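Local coordinates for protein phenolic acid decarboxylase (Sedimentibacter hydroxybenzoicus, PDB 7AE5) that catalyses the reversible, non-oxidative decarboxylation of 4-hydroxybenzoate and 3,4-dihydroxybenzoate as a UbiD-family enzyme dependent on prenylated FMN and manganese, at residues C114-L125 and I294-N302; I134-S144 and E273-Y283. All coordinates share one frame; numbering follows the deposited sequence.

Contact 1: C114-L125 and I294-N302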
loop_
_atom_site.group_PDB
_atom_site.type_symbol
_atom_site.label_atom_id
_atom_site.label_comp_id
_atom_site.label_asym_id
_atom_site.label_seq_id
_atom_site.Cartn_x
_atom_site.Cartn_y
_atom_site.Cartn_z
ATOM N N CYS C 114 42.952 17.123 -41.069
ATOM C CA CYS C 114 43.538 16.518 -39.879
ATOM C C CYS C 114 44.937 15.975 -40.129
ATOM O O CYS C 114 45.626 15.619 -39.168
ATOM C CB CYS C 114 42.637 15.398 -39.355
ATOM S SG CYS C 114 42.689 13.881 -40.337
ATOM N N LYS C 115 45.371 15.905 -41.389
ATOM C CA LYS C 115 46.688 15.400 -41.750
ATOM C C LYS C 115 47.639 16.525 -42.150
ATOM O O LYS C 115 48.583 16.305 -42.913
ATOM C CB LYS C 115 46.568 14.376 -42.879
ATOM C CG LYS C 115 45.775 13.128 -42.512
ATOM C CD LYS C 115 46.405 12.385 -41.346
ATOM C CE LYS C 115 45.640 11.108 -41.025
ATOM N NZ LYS C 115 46.053 9.975 -41.899
ATOM N N GLU C 116 47.404 17.737 -41.643
ATOM C CA GLU C 116 48.244 18.874 -42.013
ATOM C C GLU C 116 49.584 18.842 -41.285
ATOM O O GLU C 116 50.643 18.931 -41.917
ATOM C CB GLU C 116 47.510 20.187 -41.730
ATOM C CG GLU C 116 46.403 20.509 -42.724
ATOM C CD GLU C 116 45.713 21.828 -42.428
ATOM O OE1 GLU C 116 45.016 22.351 -43.325
ATOM O OE2 GLU C 116 45.858 22.336 -41.296
ATOM N N ASN C 117 49.559 18.724 -39.960
ATOM C CA ASN C 117 50.769 18.673 -39.152
ATOM C C ASN C 117 50.895 17.303 -38.501
ATOM O O ASN C 117 49.900 16.726 -38.050
ATOM C CB ASN C 117 50.764 19.765 -38.082
ATOM C CG ASN C 117 50.592 21.152 -38.665
ATOM O OD1 ASN C 117 49.678 21.399 -39.452
ATOM N ND2 ASN C 117 51.477 22.067 -38.286
ATOM N N VAL C 118 52.121 16.786 -38.454
ATOM C CA VAL C 118 52.392 15.434 -37.983
ATOM C C VAL C 118 53.457 15.489 -36.895
ATOM O O VAL C 118 54.509 16.111 -37.080
ATOM C CB VAL C 118 52.847 14.512 -39.130
ATOM C CG1 VAL C 118 53.118 13.113 -38.606
ATOM C CG2 VAL C 118 51.800 14.479 -40.236
ATOM N N ILE C 119 53.184 14.833 -35.769
ATOM C CA ILE C 119 54.143 14.665 -34.683
ATOM C C ILE C 119 54.383 13.170 -34.528
ATOM O O ILE C 119 53.472 12.426 -34.142
ATOM C CB ILE C 119 53.648 15.283 -33.369
ATOM C CG1 ILE C 119 53.634 16.812 -33.465
ATOM C CG2 ILE C 119 54.516 14.822 -32.202
ATOM C CD1 ILE C 119 53.769 17.517 -32.128
ATOM N N ASP C 120 55.602 12.722 -34.836
ATOM C CA ASP C 120 55.952 11.316 -34.723
ATOM C C ASP C 120 57.033 11.030 -33.690
ATOM O O ASP C 120 57.303 9.856 -33.416
ATOM C CB ASP C 120 56.400 10.759 -36.085
ATOM C CG ASP C 120 57.784 11.234 -36.486
ATOM O OD1 ASP C 120 58.133 12.393 -36.174
ATOM O OD2 ASP C 120 58.523 10.446 -37.113
ATOM N N LYS C 121 57.653 12.057 -33.111
ATOM C CA LYS C 121 58.686 11.871 -32.103
ATOM C C LYS C 121 58.503 12.896 -30.992
ATOM O O LYS C 121 57.962 13.982 -31.215
ATOM C CB LYS C 121 60.094 11.991 -32.701
ATOM C CG LYS C 121 60.388 13.335 -33.352
ATOM C CD LYS C 121 61.163 13.161 -34.651
ATOM C CE LYS C 121 61.311 14.480 -35.393
ATOM N NZ LYS C 121 60.303 14.631 -36.477
ATOM N N ASP C 122 58.968 12.534 -29.794
ATOM C CA ASP C 122 58.862 13.382 -28.605
ATOM C C ASP C 122 57.428 13.869 -28.409
ATOM O O ASP C 122 57.168 15.054 -28.187
ATOM C CB ASP C 122 59.837 14.557 -28.679
ATOM C CG ASP C 122 61.279 14.128 -28.505
ATOM O OD1 ASP C 122 62.182 14.889 -28.913
ATOM O OD2 ASP C 122 61.508 13.025 -27.962
ATOM N N ILE C 123 56.488 12.928 -28.501
ATOM C CA ILE C 123 55.072 13.272 -28.479
ATOM C C ILE C 123 54.728 13.926 -27.151
ATOM O O ILE C 123 54.968 13.361 -26.078
ATOM C CB ILE C 123 54.216 12.033 -28.739
ATOM C CG1 ILE C 123 54.187 11.733 -30.234
ATOM C CG2 ILE C 123 52.804 12.227 -28.205
ATOM C CD1 ILE C 123 53.488 10.464 -30.563
ATOM N N ASN C 124 54.172 15.133 -27.222
ATOM C CA ASN C 124 53.782 15.903 -26.047
ATOM C C ASN C 124 52.385 16.451 -26.304
ATOM O O ASN C 124 52.211 17.350 -27.133
ATOM C CB ASN C 124 54.779 17.032 -25.774
ATOM C CG ASN C 124 54.572 17.683 -24.418
ATOM O OD1 ASN C 124 53.597 17.405 -23.722
ATOM N ND2 ASN C 124 55.494 18.562 -24.041
ATOM N N LEU C 125 51.391 15.900 -25.601
ATOM C CA LEU C 125 50.017 16.352 -25.789
ATOM C C LEU C 125 49.830 17.794 -25.343
ATOM O O LEU C 125 48.932 18.483 -25.840
ATOM C CB LEU C 125 49.048 15.445 -25.029
ATOM C CG LEU C 125 48.931 13.997 -25.503
ATOM C CD1 LEU C 125 48.371 13.120 -24.394
ATOM C CD2 LEU C 125 48.066 13.920 -26.748
ATOM N N ILE C 294 50.433 6.739 -26.997
ATOM C CA ILE C 294 50.113 7.559 -28.158
ATOM C C ILE C 294 51.328 7.535 -29.075
ATOM O O ILE C 294 52.382 8.087 -28.742
ATOM C CB ILE C 294 49.721 8.984 -27.746
ATOM C CG1 ILE C 294 48.276 8.986 -27.245
ATOM C CG2 ILE C 294 49.868 9.947 -28.915
ATOM C CD1 ILE C 294 47.823 10.305 -26.687
ATOM N N ASP C 295 51.189 6.870 -30.223
ATOM C CA ASP C 295 52.307 6.647 -31.132
ATOM C C ASP C 295 52.481 7.762 -32.154
ATOM O O ASP C 295 53.602 7.985 -32.626
ATOM C CB ASP C 295 52.132 5.314 -31.866
ATOM C CG ASP C 295 52.050 4.131 -30.920
ATOM O OD1 ASP C 295 53.067 3.819 -30.266
ATOM O OD2 ASP C 295 50.968 3.513 -30.833
ATOM N N ARG C 296 51.409 8.467 -32.508
ATOM C CA ARG C 296 51.512 9.561 -33.463
ATOM C C ARG C 296 50.350 10.522 -33.259
ATOM O O ARG C 296 49.238 10.110 -32.917
ATOM C CB ARG C 296 51.530 9.051 -34.909
ATOM C CG ARG C 296 51.726 10.147 -35.947
ATOM C CD ARG C 296 51.387 9.663 -37.344
ATOM N NE ARG C 296 52.445 8.832 -37.904
ATOM C CZ ARG C 296 53.035 9.056 -39.072
ATOM N NH1 ARG C 296 52.690 10.080 -39.835
ATOM N NH2 ARG C 296 53.991 8.230 -39.485
ATOM N N ILE C 297 50.626 11.807 -33.472
ATOM C CA ILE C 297 49.621 12.861 -33.427
ATOM C C ILE C 297 49.568 13.525 -34.794
ATOM O O ILE C 297 50.606 13.922 -35.336
ATOM C CB ILE C 297 49.928 13.903 -32.335
ATOM C CG1 ILE C 297 49.706 13.307 -30.946
ATOM C CG2 ILE C 297 49.068 15.148 -32.523
ATOM C CD1 ILE C 297 50.174 14.203 -29.821
ATOM N N THR C 298 48.365 13.634 -35.355
ATOM C CA THR C 298 48.121 14.396 -36.572
ATOM C C THR C 298 47.061 15.446 -36.273
ATOM O O THR C 298 46.011 15.124 -35.709
ATOM C CB THR C 298 47.665 13.492 -37.724
ATOM O OG1 THR C 298 46.251 13.277 -37.636
ATOM C CG2 THR C 298 48.381 12.150 -37.672
ATOM N N HIS C 299 47.334 16.695 -36.644
ATOM C CA HIS C 299 46.445 17.782 -36.259
ATOM C C HIS C 299 46.457 18.881 -37.311
ATOM O O HIS C 299 47.430 19.046 -38.054
ATOM C CB HIS C 299 46.833 18.355 -34.890
ATOM C CG HIS C 299 48.130 19.103 -34.889
ATOM N ND1 HIS C 299 48.228 20.427 -35.258
ATOM C CD2 HIS C 299 49.385 18.710 -34.563
ATOM C CE1 HIS C 299 49.486 20.819 -35.156
ATOM N NE2 HIS C 299 50.208 19.796 -34.738
ATOM N N ARG C 300 45.359 19.630 -37.360
ATOM C CA ARG C 300 45.261 20.798 -38.219
ATOM C C ARG C 300 46.152 21.917 -37.683
ATOM O O ARG C 300 46.623 21.883 -36.544
ATOM C CB ARG C 300 43.811 21.274 -38.310
ATOM C CG ARG C 300 42.808 20.165 -38.577
ATOM C CD ARG C 300 41.389 20.702 -38.649
ATOM N NE ARG C 300 41.289 21.869 -39.516
ATOM C CZ ARG C 300 40.174 22.264 -40.115
ATOM N NH1 ARG C 300 39.039 21.601 -39.968
ATOM N NH2 ARG C 300 40.198 23.354 -40.876
ATOM N N THR C 301 46.386 22.922 -38.522
ATOM C CA THR C 301 47.195 24.060 -38.107
ATOM C C THR C 301 46.411 24.930 -37.132
ATOM O O THR C 301 45.264 25.302 -37.399
ATOM C CB THR C 301 47.629 24.876 -39.322
ATOM O OG1 THR C 301 48.316 24.023 -40.248
ATOM C CG2 THR C 301 48.558 26.005 -38.899
ATOM N N ASN C 302 47.040 25.260 -36.007
ATOM C CA ASN C 302 46.387 25.946 -34.897
ATOM C C ASN C 302 45.126 25.197 -34.454
ATOM O O ASN C 302 44.019 25.733 -34.539
ATOM C CB ASN C 302 46.062 27.389 -35.260
ATOM C CG ASN C 302 47.276 28.303 -35.180
ATOM O OD1 ASN C 302 47.350 29.183 -34.321
ATOM N ND2 ASN C 302 48.234 28.099 -36.079
#
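Asn117 and Ile119 form antiparallel hydrogen-bonded pairs with His299 and Ile297, bracketing the non-hydrogen-bonded pair Val118–Thr298, as strand 117-119 runs at 163° to strand 294-299 with the axes 4.8 Å apart. At the Ile119–Ile297 pair both backbone bonds are nearly straight. The short strand thereby lines the long strand 287-299 of the antiparallel sheet in the Rift-related, FMN-binding-type region of the UbiD fold, away from the annotated sites. Asn117, Ile119, Ile297 and His299 share one face of the sheet. There a chi1 of 69°, with CG between the backbone N and carbonyl carbon, brings the His299 imidazole beneath Asn117, whose CB sits over one ring face, 3.6 Å from the ring centroid, in a CH-pi contact. Ile123 continues this layer: its CG2 meets Ile297 CD1 at 3.7 Å, while Leu125 and Ile294 reach each other tip to tip, Leu125 CD2 lying 3.6 Å from Ile294 CD1. Branched isoleucines suit extended backbone and fill this side with methyl groups; Leu261 of strand 259-265 packs against Leu125, Ile294 and Ile297. On the other face Val118 CG1 touches Arg296 obliquely, 3.3 Å from NH1, an atom that is salt-bridged to Asp246. Thr298 OG1 donates to Cys114 O at 2.9 Å, arriving from above the carbonyl plane. Just before strand 117-119, Glu116 OE2 accepts from Thr301 N at 2.9 Å, past the end of strand 294-299. Asp295 and Arg296 both face Glu262, a classic beta bulge. Backbone bonds thus join the paired strands throughout, while the side chains differ: apolar at Ile123, Ile294 and Ile297, polar through Thr298 OG1 and Glu116 OE2 towards Cys114 and Thr301.

Contact 2: I134-S144 and E273-Y283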
loop_
_atom_site.group_PDB
_atom_site.type_symbol
_atom_site.label_atom_id
_atom_site.label_comp_id
_atom_site.label_asym_id
_atom_site.label_seq_id
_atom_site.Cartn_x
_atom_site.Cartn_y
_atom_site.Cartn_z
ATOM N N ILE C 134 38.988 19.545 -15.113
ATOM C CA ILE C 134 37.580 19.862 -15.332
ATOM C C ILE C 134 36.858 20.054 -14.003
ATOM O O ILE C 134 36.140 21.039 -13.806
ATOM C CB ILE C 134 36.915 18.768 -16.185
ATOM C CG1 ILE C 134 37.749 18.499 -17.439
ATOM C CG2 ILE C 134 35.494 19.169 -16.553
ATOM C CD1 ILE C 134 37.183 17.423 -18.328
ATOM N N ASN C 135 37.023 19.117 -13.078
ATOM C CA ASN C 135 36.415 19.240 -11.764
ATOM C C ASN C 135 37.483 19.128 -10.687
ATOM O O ASN C 135 38.579 18.612 -10.918
ATOM C CB ASN C 135 35.315 18.192 -11.557
ATOM C CG ASN C 135 33.964 18.666 -12.062
ATOM O OD1 ASN C 135 33.479 19.727 -11.665
ATOM N ND2 ASN C 135 33.354 17.885 -12.945
ATOM N N GLU C 136 37.138 19.622 -9.495
ATOM C CA GLU C 136 38.134 19.830 -8.448
ATOM C C GLU C 136 38.816 18.529 -8.043
ATOM O O GLU C 136 40.034 18.503 -7.826
ATOM C CB GLU C 136 37.481 20.490 -7.234
ATOM C CG GLU C 136 37.897 21.933 -7.006
ATOM C CD GLU C 136 37.627 22.397 -5.587
ATOM O OE1 GLU C 136 38.210 21.814 -4.648
ATOM O OE2 GLU C 136 36.831 23.345 -5.410
ATOM N N GLN C 137 38.056 17.440 -7.934
ATOM C CA GLN C 137 38.569 16.187 -7.395
ATOM C C GLN C 137 38.913 15.171 -8.476
ATOM O O GLN C 137 39.082 13.985 -8.172
ATOM C CB GLN C 137 37.569 15.587 -6.408
ATOM C CG GLN C 137 37.266 16.494 -5.230
ATOM C CD GLN C 137 38.466 16.686 -4.323
ATOM O OE1 GLN C 137 39.119 15.722 -3.926
ATOM N NE2 GLN C 137 38.766 17.937 -3.995
ATOM N N ASP C 138 39.024 15.606 -9.726
ATOM C CA ASP C 138 39.466 14.706 -10.778
ATOM C C ASP C 138 40.904 14.264 -10.530
ATOM O O ASP C 138 41.737 15.029 -10.038
ATOM C CB ASP C 138 39.353 15.380 -12.142
ATOM C CG ASP C 138 37.916 15.583 -12.572
ATOM O OD1 ASP C 138 37.006 15.065 -11.888
ATOM O OD2 ASP C 138 37.694 16.256 -13.599
ATOM N N GLY C 139 41.186 13.004 -10.875
ATOM C CA GLY C 139 42.522 12.449 -10.718
ATOM C C GLY C 139 43.584 13.132 -11.557
ATOM O O GLY C 139 44.763 13.101 -11.188
ATOM N N GLY C 140 43.199 13.738 -12.668
ATOM C CA GLY C 140 44.135 14.445 -13.509
ATOM C C GLY C 140 43.411 15.341 -14.488
ATOM O O GLY C 140 42.231 15.651 -14.317
ATOM N N PHE C 141 44.134 15.761 -15.524
ATOM C CA PHE C 141 43.554 16.549 -16.605
ATOM C C PHE C 141 42.937 15.600 -17.624
ATOM O O PHE C 141 43.568 14.616 -18.021
ATOM C CB PHE C 141 44.613 17.435 -17.263
ATOM C CG PHE C 141 45.423 18.246 -16.287
ATOM C CD1 PHE C 141 44.856 18.727 -15.116
ATOM C CD2 PHE C 141 46.756 18.526 -16.542
ATOM C CE1 PHE C 141 45.605 19.469 -14.219
ATOM C CE2 PHE C 141 47.509 19.269 -15.650
ATOM C CZ PHE C 141 46.934 19.741 -14.488
ATOM N N TYR C 142 41.707 15.890 -18.039
ATOM C CA TYR C 142 40.908 14.945 -18.805
ATOM C C TYR C 142 40.564 15.492 -20.182
ATOM O O TYR C 142 40.241 16.675 -20.331
ATOM C CB TYR C 142 39.615 14.605 -18.066
ATOM C CG TYR C 142 39.694 13.358 -17.217
ATOM C CD1 TYR C 142 40.278 13.386 -15.957
ATOM C CD2 TYR C 142 39.171 12.155 -17.670
ATOM C CE1 TYR C 142 40.344 12.247 -15.174
ATOM C CE2 TYR C 142 39.233 11.014 -16.897
ATOM C CZ TYR C 142 39.819 11.066 -15.651
ATOM O OH TYR C 142 39.878 9.928 -14.886
ATOM N N ILE C 143 40.638 14.617 -21.179
ATOM C CA ILE C 143 40.032 14.851 -22.485
ATOM C C ILE C 143 38.644 14.223 -22.434
ATOM O O ILE C 143 38.508 12.997 -22.410
ATOM C CB ILE C 143 40.880 14.254 -23.615
ATOM C CG1 ILE C 143 42.296 14.827 -23.580
ATOM C CG2 ILE C 143 40.233 14.511 -24.963
ATOM C CD1 ILE C 143 43.280 14.050 -24.421
ATOM N N SER C 144 37.609 15.061 -22.411
ATOM C CA SER C 144 36.267 14.619 -22.060
ATOM C C SER C 144 35.294 14.582 -23.231
ATOM O O SER C 144 34.122 14.247 -23.026
ATOM C CB SER C 144 35.700 15.518 -20.958
ATOM O OG SER C 144 35.257 16.752 -21.494
ATOM N N GLU C 273 43.049 5.099 -12.612
ATOM C CA GLU C 273 42.327 6.091 -13.396
ATOM C C GLU C 273 41.172 6.639 -12.570
ATOM O O GLU C 273 40.481 5.887 -11.875
ATOM C CB GLU C 273 41.799 5.490 -14.702
ATOM C CG GLU C 273 41.214 6.504 -15.673
ATOM C CD GLU C 273 39.721 6.721 -15.477
ATOM O OE1 GLU C 273 39.102 5.969 -14.695
ATOM O OE2 GLU C 273 39.169 7.646 -16.109
ATOM N N GLY C 274 40.964 7.949 -12.646
ATOM C CA GLY C 274 39.919 8.588 -11.887
ATOM C C GLY C 274 40.444 9.260 -10.635
ATOM O O GLY C 274 41.643 9.221 -10.340
ATOM N N PRO C 275 39.548 9.896 -9.862
ATOM C CA PRO C 275 38.109 9.952 -10.139
ATOM C C PRO C 275 37.755 10.954 -11.232
ATOM O O PRO C 275 38.592 11.756 -11.642
ATOM C CB PRO C 275 37.499 10.382 -8.795
ATOM C CG PRO C 275 38.654 10.646 -7.862
ATOM C CD PRO C 275 39.905 10.685 -8.674
ATOM N N PHE C 276 36.517 10.885 -11.708
ATOM C CA PHE C 276 36.037 11.801 -12.730
ATOM C C PHE C 276 34.524 11.871 -12.627
ATOM O O PHE C 276 33.877 10.967 -12.092
ATOM C CB PHE C 276 36.468 11.364 -14.135
ATOM C CG PHE C 276 36.204 12.395 -15.200
ATOM C CD1 PHE C 276 36.958 13.553 -15.265
ATOM C CD2 PHE C 276 35.198 12.204 -16.136
ATOM C CE1 PHE C 276 36.714 14.502 -16.239
ATOM C CE2 PHE C 276 34.950 13.149 -17.115
ATOM C CZ PHE C 276 35.710 14.299 -17.166
ATOM N N GLY C 277 33.969 12.962 -13.145
ATOM C CA GLY C 277 32.535 13.124 -13.141
ATOM C C GLY C 277 31.837 12.129 -14.046
ATOM O O GLY C 277 32.405 11.594 -14.998
ATOM N N GLU C 278 30.576 11.864 -13.717
ATOM C CA GLU C 278 29.699 11.046 -14.537
ATOM C C GLU C 278 28.358 11.753 -14.661
ATOM O O GLU C 278 28.027 12.637 -13.866
ATOM C CB GLU C 278 29.521 9.635 -13.949
ATOM C CG GLU C 278 30.808 9.038 -13.384
ATOM C CD GLU C 278 30.789 7.521 -13.331
ATOM O OE1 GLU C 278 30.966 6.889 -14.394
ATOM O OE2 GLU C 278 30.602 6.963 -12.227
ATOM N N PHE C 279 27.579 11.352 -15.669
ATOM C CA PHE C 279 26.357 12.079 -16.009
ATOM C C PHE C 279 25.311 12.127 -14.890
ATOM O O PHE C 279 24.472 13.035 -14.906
ATOM C CB PHE C 279 25.736 11.516 -17.298
ATOM C CG PHE C 279 25.195 10.119 -17.175
ATOM C CD1 PHE C 279 23.884 9.901 -16.783
ATOM C CD2 PHE C 279 25.988 9.025 -17.483
ATOM C CE1 PHE C 279 23.382 8.618 -16.674
ATOM C CE2 PHE C 279 25.489 7.737 -17.380
ATOM C CZ PHE C 279 24.186 7.534 -16.973
ATOM N N PRO C 280 25.299 11.203 -13.894
ATOM C CA PRO C 280 24.394 11.415 -12.752
ATOM C C PRO C 280 24.825 12.550 -11.834
ATOM O O PRO C 280 24.202 12.774 -10.792
ATOM C CB PRO C 280 24.424 10.067 -12.021
ATOM C CG PRO C 280 24.792 9.096 -13.061
ATOM C CD PRO C 280 25.797 9.814 -13.900
ATOM N N GLY C 281 25.887 13.266 -12.198
ATOM C CA GLY C 281 26.282 14.443 -11.452
ATOM C C GLY C 281 27.171 14.188 -10.260
ATOM O O GLY C 281 27.236 15.031 -9.360
ATOM N N SER C 282 27.869 13.058 -10.224
ATOM C CA SER C 282 28.737 12.723 -9.107
ATOM C C SER C 282 30.045 12.155 -9.641
ATOM O O SER C 282 30.173 11.830 -10.825
ATOM C CB SER C 282 28.062 11.731 -8.155
ATOM O OG SER C 282 27.862 10.481 -8.792
ATOM N N TYR C 283 31.024 12.040 -8.748
ATOM C CA TYR C 283 32.328 11.509 -9.114
ATOM C C TYR C 283 32.292 9.990 -9.195
ATOM O O TYR C 283 31.693 9.320 -8.347
ATOM C CB TYR C 283 33.387 11.930 -8.096
ATOM C CG TYR C 283 33.839 13.367 -8.201
ATOM C CD1 TYR C 283 34.746 13.760 -9.180
ATOM C CD2 TYR C 283 33.378 14.325 -7.308
ATOM C CE1 TYR C 283 35.169 15.072 -9.275
ATOM C CE2 TYR C 283 33.796 15.637 -7.394
ATOM C CZ TYR C 283 34.691 16.006 -8.380
ATOM O OH TYR C 283 35.108 17.312 -8.466
HETATM O O HOH W 1 35.053 15.379 -13.601
#
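Tyr142 and Phe276 form an offset stack, their centroids 4.0 Å apart and their planes at 22°, with Phe276 CD1 over the centre of the tyrosine ring. Phe276 reaches this place with CG anti to its backbone N (chi1 -170°), and its edge receives Ile134 CD1 in plane at 3.6 Å from CE1. A flat phenyl suits the site, offering one face to Tyr142 and the opposite one to a water that accepts from Gly277 N and Asn135 ND2 and donates to Asp138 OD1; ND2 also bonds to Leu310 O. Tyrosine adds a hydroxyl at the ring's rim: Tyr142 OH donates to Glu273 OE2 at 2.7 Å, approaching from above the carboxylate plane. Nearby, Gln137 CB lies over one face of Tyr283, whose edge meets Asp138 OD1; Tyr283 OH accepts a nearly straight bond from Gln137 N, 3.0 Å long. Tyr283 and the water meet the type I beta turn Asn135–Asp138, in which Asp138 OD2 also accepts from Asn135 N, so one carboxylate braces the turn and holds the water. Beside it, Gly139 N donates to a lone pair of Pro275 O in the carbonyl plane. Glycine suits both loops where they meet: the bare CA of Gly139 comes within 3.4 Å of Gly274 O in a CA-H...O contact, and Gly274 has a positive phi (100°), readily taken by glycine, just before the cis peptide bond to Pro275. Farther out, Glu273 OE2 is salt-bridged to Arg168, a residue predicted to bind prenylated FMN, while 273-283 continues to Glu278, the predicted proton donor. The Gln137 amide bonds to Val42 and Met44 of the ShdD chain.

Overall arrangement
From the N terminus, the chain passes through 114-125, with strand 117-119, and then 134-144, with strand 142-143. After 128 intervening residues, which include the strands and helices leading up to strand 271-273, the segment 273-283 returns to 134-144 and closes contact 2. The small hairpin of strands 277-278 and 282-283 leads into the long strand 287-299, whose far end meets 114-125 and closes contact 1. Contact 2 is therefore nested inside the loop closed by contact 1. Their centres lie about 26 Å apart, yet both reach the same antiparallel sheet, contact 1 at a partly buried edge and contact 2 at a buried site near the predicted cofactor-binding residues.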